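Long-range contacts in Adp-heptose LPS heptosyltransferase II (Escherichia coli, PDB 1PSW), which catalyses transfer of the second heptose from ADP-L-glycero-D-manno-heptose onto the heptosyl-Kdo2-lipid A module during synthesis of the lipopolysaccharide inner core: residues A[180-185]-A[260-265]; A[214-219]-A[241-246]. All blocks are in the same frame, centred on the assembly; numbering follows the deposited sequence.

Contact 1: A[180-185]-A[260-265]; sequences RPMIGF and AACKAI
Gly184 and Ile265 pair in parallel where strands 182-186 and 264-268 run side by side in the six-stranded parallel sheet of the C-terminal Rossmann-like domain of this GT-B glycosyltransferase. These are the first and fourth strands of a 3-2-1-4-5-6 order, so they flank the point at which the chain switches direction across the sheet. Two backbone hydrogen bonds join segments 180-185 and 260-265: Lys263 N gives a short bond of 2.7 Å to Met182 O, and Gly184 N, 3.0 Å from Ala264 O, lies in the plane of that carbonyl and meets it almost straight, with 172° at the hydrogen. Gly184 also bonds to Val266, further along the same strand.

Packing is close around Gly184. Because the glycine carries no side chain, Ile265 CD1 settles 3.8 Å from Gly184 CA, and Cys262 SG comes to the same CA. The sulfur is placed there by a chi1 of -67°, which sets it beside its own backbone N and opposite the carbonyl carbon. On the sheet face of Ile183 and Ala264, the methyls Ile183 CD1 and Ala264 CB meet more loosely, at 4.0 Å, and helix 332-347 covers Ala264.

The solvent side is the pairing of Lys263 with Pro181. Lys263 is exposed; a bend at chi2 (-69°) lays its chain alongside the Pro181 ring, where Lys263 CG and CE each come within 3.7 Å of Pro181 CB. Nearby a water links the backbones, accepting from Met182 N and donating to Ala261 O. The buried selenomethionine side chain of Met182 makes the tight spot by contrast, its end methyl pressed on the other segment with Met182 CE 3.4 Å from Ala261 CB, closer than usual for two carbons.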
ATOM      1  N   ARG A 180      -8.753  13.503 -22.095  1.00 27.57           N
ATOM      2  CA  ARG A 180      -9.353  12.178 -21.972  1.00 27.03           C
ATOM      3  C   ARG A 180      -9.174  11.607 -20.568  1.00 25.79           C
ATOM      4  O   ARG A 180      -8.139  11.816 -19.929  1.00 24.85           O
ATOM      5  CB  ARG A 180      -8.774  11.219 -23.035  1.00 28.70           C
ATOM      6  CG  ARG A 180      -9.500  11.342 -24.379  1.00 32.08           C
ATOM      7  CD  ARG A 180      -8.705  10.849 -25.584  1.00 34.33           C
ATOM      8  NE  ARG A 180      -8.404   9.429 -25.532  1.00 33.16           N
ATOM      9  CZ  ARG A 180      -8.538   8.587 -26.557  1.00 32.61           C
ATOM     10  NH1 ARG A 180      -8.975   9.009 -27.736  1.00 30.64           N
ATOM     11  NH2 ARG A 180      -8.235   7.306 -26.401  1.00 28.78           N
ATOM     12  N   PRO A 181     -10.205  10.909 -20.055  1.00 23.05           N
ATOM     13  CA  PRO A 181     -10.163  10.301 -18.721  1.00 22.72           C
ATOM     14  C   PRO A 181      -9.066   9.245 -18.654  1.00 21.40           C
ATOM     15  O   PRO A 181      -8.752   8.605 -19.658  1.00 21.28           O
ATOM     16  CB  PRO A 181     -11.569   9.719 -18.557  1.00 22.03           C
ATOM     17  CG  PRO A 181     -11.989   9.431 -19.969  1.00 23.87           C
ATOM     18  CD  PRO A 181     -11.510  10.665 -20.696  1.00 24.64           C
HETATM   19  N   MSE A 182      -8.497   9.056 -17.470  1.00 19.72           N
HETATM   20  CA  MSE A 182      -7.407   8.115 -17.303  1.00 20.70           C
HETATM   21  C   MSE A 182      -7.718   6.836 -16.550  1.00 18.33           C
HETATM   22  O   MSE A 182      -8.476   6.819 -15.577  1.00 17.04           O
HETATM   23  CB  MSE A 182      -6.241   8.789 -16.583  1.00 22.15           C
HETATM   24  CG  MSE A 182      -5.972  10.207 -17.033  1.00 33.84           C
HETATM   25 SE   MSE A 182      -4.519  11.013 -16.040  1.00 50.99          SE
HETATM   26  CE  MSE A 182      -5.313  11.086 -14.313  1.00 41.24           C
ATOM     27  N   ILE A 183      -7.094   5.762 -17.007  1.00 16.73           N
ATOM     28  CA  ILE A 183      -7.209   4.468 -16.360  1.00 16.04           C
ATOM     29  C   ILE A 183      -5.766   4.192 -15.953  1.00 16.95           C
ATOM     30  O   ILE A 183      -4.842   4.392 -16.746  1.00 17.96           O
ATOM     31  CB  ILE A 183      -7.685   3.381 -17.336  1.00 17.33           C
ATOM     32  CG1 ILE A 183      -9.109   3.705 -17.827  1.00 17.67           C
ATOM     33  CG2 ILE A 183      -7.628   2.021 -16.647  1.00 17.46           C
ATOM     34  CD1 ILE A 183     -10.177   3.611 -16.744  1.00 19.97           C
ATOM     35  N   GLY A 184      -5.560   3.770 -14.714  1.00 15.26           N
ATOM     36  CA  GLY A 184      -4.210   3.486 -14.277  1.00 14.61           C
ATOM     37  C   GLY A 184      -3.938   1.993 -14.191  1.00 15.34           C
ATOM     38  O   GLY A 184      -4.809   1.229 -13.791  1.00 13.50           O
ATOM     39  N   PHE A 185      -2.736   1.580 -14.597  1.00 15.31           N
ATOM     40  CA  PHE A 185      -2.309   0.176 -14.537  1.00 16.13           C
ATOM     41  C   PHE A 185      -1.120   0.085 -13.578  1.00 17.15           C
ATOM     42  O   PHE A 185      -0.273   0.972 -13.550  1.00 18.02           O
ATOM     43  CB  PHE A 185      -1.818  -0.334 -15.909  1.00 15.77           C
ATOM     44  CG  PHE A 185      -2.899  -0.545 -16.944  1.00 16.27           C
ATOM     45  CD1 PHE A 185      -4.236  -0.329 -16.647  1.00 16.47           C
ATOM     46  CD2 PHE A 185      -2.558  -0.979 -18.229  1.00 14.33           C
ATOM     47  CE1 PHE A 185      -5.235  -0.534 -17.614  1.00 13.90           C
ATOM     48  CE2 PHE A 185      -3.538  -1.187 -19.205  1.00 16.62           C
ATOM     49  CZ  PHE A 185      -4.880  -0.964 -18.893  1.00 16.04           C
ATOM     50  N   ALA A 260      -5.347   8.830  -7.581  1.00 15.46           N
ATOM     51  CA  ALA A 260      -6.612   9.441  -7.193  1.00 16.89           C
ATOM     52  C   ALA A 260      -7.293  10.085  -8.407  1.00 17.09           C
ATOM     53  O   ALA A 260      -8.515  10.132  -8.482  1.00 18.48           O
ATOM     54  CB  ALA A 260      -6.361  10.499  -6.112  1.00 14.40           C
ATOM     55  N   ALA A 261      -6.498  10.575  -9.359  1.00 17.55           N
ATOM     56  CA  ALA A 261      -7.039  11.228 -10.552  1.00 18.53           C
ATOM     57  C   ALA A 261      -7.564  10.257 -11.613  1.00 17.79           C
ATOM     58  O   ALA A 261      -8.195  10.674 -12.576  1.00 21.47           O
ATOM     59  CB  ALA A 261      -5.985  12.147 -11.159  1.00 17.47           C
ATOM     60  N   CYS A 262      -7.291   8.967 -11.441  1.00 17.55           N
ATOM     61  CA  CYS A 262      -7.747   7.949 -12.391  1.00 18.23           C
ATOM     62  C   CYS A 262      -9.189   7.540 -12.180  1.00 19.01           C
ATOM     63  O   CYS A 262      -9.641   7.451 -11.044  1.00 19.34           O
ATOM     64  CB  CYS A 262      -6.904   6.681 -12.277  1.00 19.91           C
ATOM     65  SG  CYS A 262      -5.172   6.871 -12.801  1.00 19.21           S
ATOM     66  N   LYS A 263      -9.895   7.235 -13.269  1.00 16.85           N
ATOM     67  CA  LYS A 263     -11.290   6.802 -13.176  1.00 18.49           C
ATOM     68  C   LYS A 263     -11.385   5.389 -12.599  1.00 18.18           C
ATOM     69  O   LYS A 263     -12.397   5.020 -11.997  1.00 18.96           O
ATOM     70  CB  LYS A 263     -11.943   6.832 -14.556  1.00 18.35           C
ATOM     71  CG  LYS A 263     -11.951   8.204 -15.211  1.00 22.71           C
ATOM     72  CD  LYS A 263     -12.881   9.160 -14.492  1.00 25.12           C
ATOM     73  CE  LYS A 263     -12.869  10.525 -15.155  1.00 29.08           C
ATOM     74  NZ  LYS A 263     -13.904  11.413 -14.563  1.00 31.55           N
ATOM     75  N   ALA A 264     -10.331   4.604 -12.811  1.00 16.56           N
ATOM     76  CA  ALA A 264     -10.258   3.237 -12.310  1.00 14.94           C
ATOM     77  C   ALA A 264      -8.817   2.765 -12.368  1.00 15.54           C
ATOM     78  O   ALA A 264      -7.989   3.353 -13.065  1.00 14.81           O
ATOM     79  CB  ALA A 264     -11.143   2.304 -13.133  1.00 14.15           C
ATOM     80  N   ILE A 265      -8.537   1.693 -11.637  1.00 16.15           N
ATOM     81  CA  ILE A 265      -7.198   1.120 -11.564  1.00 16.36           C
ATOM     82  C   ILE A 265      -7.264  -0.381 -11.803  1.00 16.21           C
ATOM     83  O   ILE A 265      -8.215  -1.034 -11.386  1.00 16.54           O
ATOM     84  CB  ILE A 265      -6.577   1.343 -10.157  1.00 17.01           C
ATOM     85  CG1 ILE A 265      -6.507   2.846  -9.845  1.00 18.91           C
ATOM     86  CG2 ILE A 265      -5.205   0.701 -10.084  1.00 17.15           C
ATOM     87  CD1 ILE A 265      -5.604   3.646 -10.769  1.00 17.66           C
TER
HETATM   88  O   HOH W   1      -9.351  10.581 -15.107  1.00 19.80           O

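Contact 2: A[214-219]-A[241-246]; sequences YQVVLF and AWCRNL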
ATOM      1  N   TYR A 214     -10.421   6.278 -23.531  1.00 23.00           N
ATOM      2  CA  TYR A 214      -9.619   6.498 -22.332  1.00 22.83           C
ATOM      3  C   TYR A 214      -8.138   6.609 -22.685  1.00 22.73           C
ATOM      4  O   TYR A 214      -7.735   6.327 -23.814  1.00 22.86           O
ATOM      5  CB  TYR A 214      -9.804   5.323 -21.353  1.00 22.00           C
ATOM      6  CG  TYR A 214     -11.169   5.241 -20.709  1.00 23.83           C
ATOM      7  CD1 TYR A 214     -11.471   5.995 -19.571  1.00 22.53           C
ATOM      8  CD2 TYR A 214     -12.171   4.425 -21.246  1.00 23.47           C
ATOM      9  CE1 TYR A 214     -12.735   5.942 -18.987  1.00 25.45           C
ATOM     10  CE2 TYR A 214     -13.439   4.366 -20.666  1.00 25.23           C
ATOM     11  CZ  TYR A 214     -13.712   5.127 -19.541  1.00 25.46           C
ATOM     12  OH  TYR A 214     -14.961   5.088 -18.968  1.00 27.91           O
ATOM     13  N   GLN A 215      -7.335   7.053 -21.722  1.00 20.66           N
ATOM     14  CA  GLN A 215      -5.889   7.102 -21.893  1.00 21.40           C
ATOM     15  C   GLN A 215      -5.386   6.236 -20.740  1.00 20.56           C
ATOM     16  O   GLN A 215      -6.069   6.094 -19.725  1.00 19.49           O
ATOM     17  CB  GLN A 215      -5.337   8.528 -21.799  1.00 23.68           C
ATOM     18  CG  GLN A 215      -5.469   9.213 -20.449  1.00 23.20           C
ATOM     19  CD  GLN A 215      -4.736  10.542 -20.423  1.00 25.37           C
ATOM     20  OE1 GLN A 215      -3.512  10.585 -20.563  1.00 27.45           O
ATOM     21  NE2 GLN A 215      -5.477  11.633 -20.254  1.00 22.53           N
ATOM     22  N   VAL A 216      -4.206   5.649 -20.896  1.00 19.83           N
ATOM     23  CA  VAL A 216      -3.661   4.764 -19.875  1.00 18.88           C
ATOM     24  C   VAL A 216      -2.374   5.312 -19.268  1.00 19.49           C
ATOM     25  O   VAL A 216      -1.577   5.969 -19.943  1.00 19.20           O
ATOM     26  CB  VAL A 216      -3.407   3.352 -20.486  1.00 18.90           C
ATOM     27  CG1 VAL A 216      -2.727   2.431 -19.480  1.00 18.43           C
ATOM     28  CG2 VAL A 216      -4.736   2.758 -20.939  1.00 19.72           C
ATOM     29  N   VAL A 217      -2.198   5.059 -17.976  1.00 17.29           N
ATOM     30  CA  VAL A 217      -1.012   5.488 -17.258  1.00 17.58           C
ATOM     31  C   VAL A 217      -0.510   4.286 -16.475  1.00 16.55           C
ATOM     32  O   VAL A 217      -1.278   3.632 -15.772  1.00 16.56           O
ATOM     33  CB  VAL A 217      -1.330   6.641 -16.272  1.00 18.96           C
ATOM     34  CG1 VAL A 217      -0.056   7.091 -15.564  1.00 18.52           C
ATOM     35  CG2 VAL A 217      -1.971   7.806 -17.013  1.00 22.45           C
ATOM     36  N   LEU A 218       0.783   4.003 -16.597  1.00 16.47           N
ATOM     37  CA  LEU A 218       1.405   2.862 -15.922  1.00 17.40           C
ATOM     38  C   LEU A 218       2.168   3.359 -14.705  1.00 17.48           C
ATOM     39  O   LEU A 218       3.012   4.245 -14.827  1.00 18.93           O
ATOM     40  CB  LEU A 218       2.379   2.160 -16.881  1.00 17.37           C
ATOM     41  CG  LEU A 218       1.845   1.933 -18.302  1.00 19.87           C
ATOM     42  CD1 LEU A 218       2.944   1.417 -19.228  1.00 19.73           C
ATOM     43  CD2 LEU A 218       0.677   0.943 -18.250  1.00 17.53           C
ATOM     44  N   PHE A 219       1.866   2.790 -13.537  1.00 17.25           N
ATOM     45  CA  PHE A 219       2.527   3.172 -12.291  1.00 17.01           C
ATOM     46  C   PHE A 219       3.412   2.037 -11.802  1.00 17.89           C
ATOM     47  O   PHE A 219       3.113   0.865 -12.037  1.00 16.51           O
ATOM     48  CB  PHE A 219       1.508   3.481 -11.188  1.00 16.67           C
ATOM     49  CG  PHE A 219       0.594   4.628 -11.497  1.00 18.60           C
ATOM     50  CD1 PHE A 219       1.068   5.933 -11.488  1.00 18.17           C
ATOM     51  CD2 PHE A 219      -0.755   4.402 -11.775  1.00 18.42           C
ATOM     52  CE1 PHE A 219       0.215   7.000 -11.751  1.00 17.68           C
ATOM     53  CE2 PHE A 219      -1.618   5.461 -12.039  1.00 18.65           C
ATOM     54  CZ  PHE A 219      -1.133   6.761 -12.026  1.00 18.04           C
ATOM     55  N   ALA A 241       0.404   7.232 -28.012  1.00 30.48           N
ATOM     56  CA  ALA A 241       0.186   8.639 -27.692  1.00 31.29           C
ATOM     57  C   ALA A 241      -0.775   8.776 -26.517  1.00 30.91           C
ATOM     58  O   ALA A 241      -0.889   9.844 -25.911  1.00 31.14           O
ATOM     59  CB  ALA A 241      -0.376   9.367 -28.905  1.00 30.91           C
ATOM     60  N   TRP A 242      -1.467   7.684 -26.204  1.00 28.74           N
ATOM     61  CA  TRP A 242      -2.430   7.668 -25.111  1.00 26.35           C
ATOM     62  C   TRP A 242      -2.055   6.692 -23.998  1.00 25.09           C
ATOM     63  O   TRP A 242      -2.913   6.248 -23.235  1.00 23.69           O
ATOM     64  CB  TRP A 242      -3.821   7.328 -25.645  1.00 26.58           C
ATOM     65  CG  TRP A 242      -4.406   8.402 -26.509  1.00 28.95           C
ATOM     66  CD1 TRP A 242      -4.777   8.295 -27.823  1.00 28.60           C
ATOM     67  CD2 TRP A 242      -4.741   9.735 -26.106  1.00 29.04           C
ATOM     68  NE1 TRP A 242      -5.328   9.478 -28.258  1.00 30.81           N
ATOM     69  CE2 TRP A 242      -5.318  10.379 -27.225  1.00 29.43           C
ATOM     70  CE3 TRP A 242      -4.614  10.449 -24.905  1.00 28.37           C
ATOM     71  CZ2 TRP A 242      -5.766  11.700 -27.180  1.00 29.55           C
ATOM     72  CZ3 TRP A 242      -5.062  11.767 -24.860  1.00 29.40           C
ATOM     73  CH2 TRP A 242      -5.632  12.377 -25.993  1.00 29.51           C
ATOM     74  N   CYS A 243      -0.773   6.358 -23.915  1.00 23.82           N
ATOM     75  CA  CYS A 243      -0.284   5.456 -22.878  1.00 25.23           C
ATOM     76  C   CYS A 243       1.048   5.991 -22.355  1.00 26.28           C
ATOM     77  O   CYS A 243       2.032   6.050 -23.087  1.00 26.79           O
ATOM     78  CB  CYS A 243      -0.105   4.030 -23.415  1.00 24.91           C
ATOM     79  SG  CYS A 243       0.402   2.846 -22.125  1.00 29.67           S
ATOM     80  N   ARG A 244       1.069   6.384 -21.085  1.00 24.19           N
ATOM     81  CA  ARG A 244       2.269   6.934 -20.466  1.00 23.73           C
ATOM     82  C   ARG A 244       2.867   6.018 -19.404  1.00 23.32           C
ATOM     83  O   ARG A 244       2.166   5.542 -18.507  1.00 22.35           O
ATOM     84  CB  ARG A 244       1.947   8.297 -19.848  1.00 25.95           C
ATOM     85  CG  ARG A 244       3.131   9.002 -19.207  1.00 28.63           C
ATOM     86  CD  ARG A 244       3.376  10.362 -19.847  1.00 32.79           C
ATOM     87  NE  ARG A 244       4.277  11.196 -19.052  1.00 34.83           N
ATOM     88  CZ  ARG A 244       5.578  10.969 -18.898  1.00 36.57           C
ATOM     89  NH1 ARG A 244       6.147   9.927 -19.493  1.00 37.22           N
ATOM     90  NH2 ARG A 244       6.310  11.780 -18.143  1.00 36.42           N
ATOM     91  N   ASN A 245       4.169   5.781 -19.516  1.00 21.98           N
ATOM     92  CA  ASN A 245       4.884   4.940 -18.566  1.00 21.42           C
ATOM     93  C   ASN A 245       5.505   5.811 -17.472  1.00 21.10           C
ATOM     94  O   ASN A 245       6.524   6.462 -17.695  1.00 21.84           O
ATOM     95  CB  ASN A 245       5.976   4.140 -19.296  1.00 21.77           C
ATOM     96  CG  ASN A 245       6.756   3.218 -18.370  1.00 23.08           C
ATOM     97  OD1 ASN A 245       6.379   3.005 -17.216  1.00 21.26           O
ATOM     98  ND2 ASN A 245       7.851   2.658 -18.881  1.00 23.48           N
ATOM     99  N   LEU A 246       4.890   5.831 -16.291  1.00 20.80           N
ATOM    100  CA  LEU A 246       5.411   6.623 -15.186  1.00 18.80           C
ATOM    101  C   LEU A 246       6.122   5.752 -14.145  1.00 19.73           C
ATOM    102  O   LEU A 246       6.476   6.229 -13.071  1.00 20.34           O
ATOM    103  CB  LEU A 246       4.283   7.433 -14.526  1.00 20.16           C
ATOM    104  CG  LEU A 246       3.593   8.482 -15.409  1.00 20.16           C
ATOM    105  CD1 LEU A 246       2.549   9.242 -14.607  1.00 21.39           C
ATOM    106  CD2 LEU A 246       4.634   9.439 -15.974  1.00 21.07           C
TER
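Leu218 reaches past the Arg244 carbonyl toward Cys243 and Asn245. Its CB lies near Arg244 O and also 4.1 Å from Asn245 OD1. Its CG, held opposite the carbonyl carbon at chi1 -45°, lies 3.6 Å from Arg244 O. Its tip CD1 reaches Asn245 CB and Cys243 SG, 4.1 Å from each. Replacing Leu218 by alanine removes CG and both methyls, which is likely to open a gap beside the Cys243 sulfur and cost Asn245 CB an apolar neighbour. The Asn245 amide itself is tied down by Ala247, Asn229 and His225.

The two strands are successive parallel members of a beta-alpha-beta crossover, with helices 225-232 and 237-240 between them, and 243-245 is one of the sheet's two edge strands. Four backbone bonds join the segments, the most nearly straight from Val216 N to Trp242 O (2.7 Å, 173° at the hydrogen).

On the other face, Val217 CG1 meets Leu246 CD1 at 3.5 Å and also rests on one face of the Phe219 ring, offset toward its rim. Leu246 CD2 lies 3.4 Å above the centre of the Arg244 guanidinium plane, while Arg244 NE hydrogen-bonds to Phe174 O.

Both contacts belong to one parallel sheet and are neighbours in it: strand 182-186 of contact 1 lies beside 215-218 of contact 2, which in turn borders the edge strand 243-245. The two are tied directly, Phe185 N lying 2.8 Å from Val217 O and Arg180 O 2.7 Å from Gln215 NE2, while Arg180 makes a cation-pi contact with Trp242. Each is largely buried, but contact 1, between interior strands, uses two direct bonds and a water, closes on Gly184, Ala261 and Ala264, and reaches solvent at Lys263. Contact 2, at the sheet margin, is more regularly bonded and brings in Leu218, Leu246 and the Phe219 ring, with Arg244 and Trp242 partly exposed.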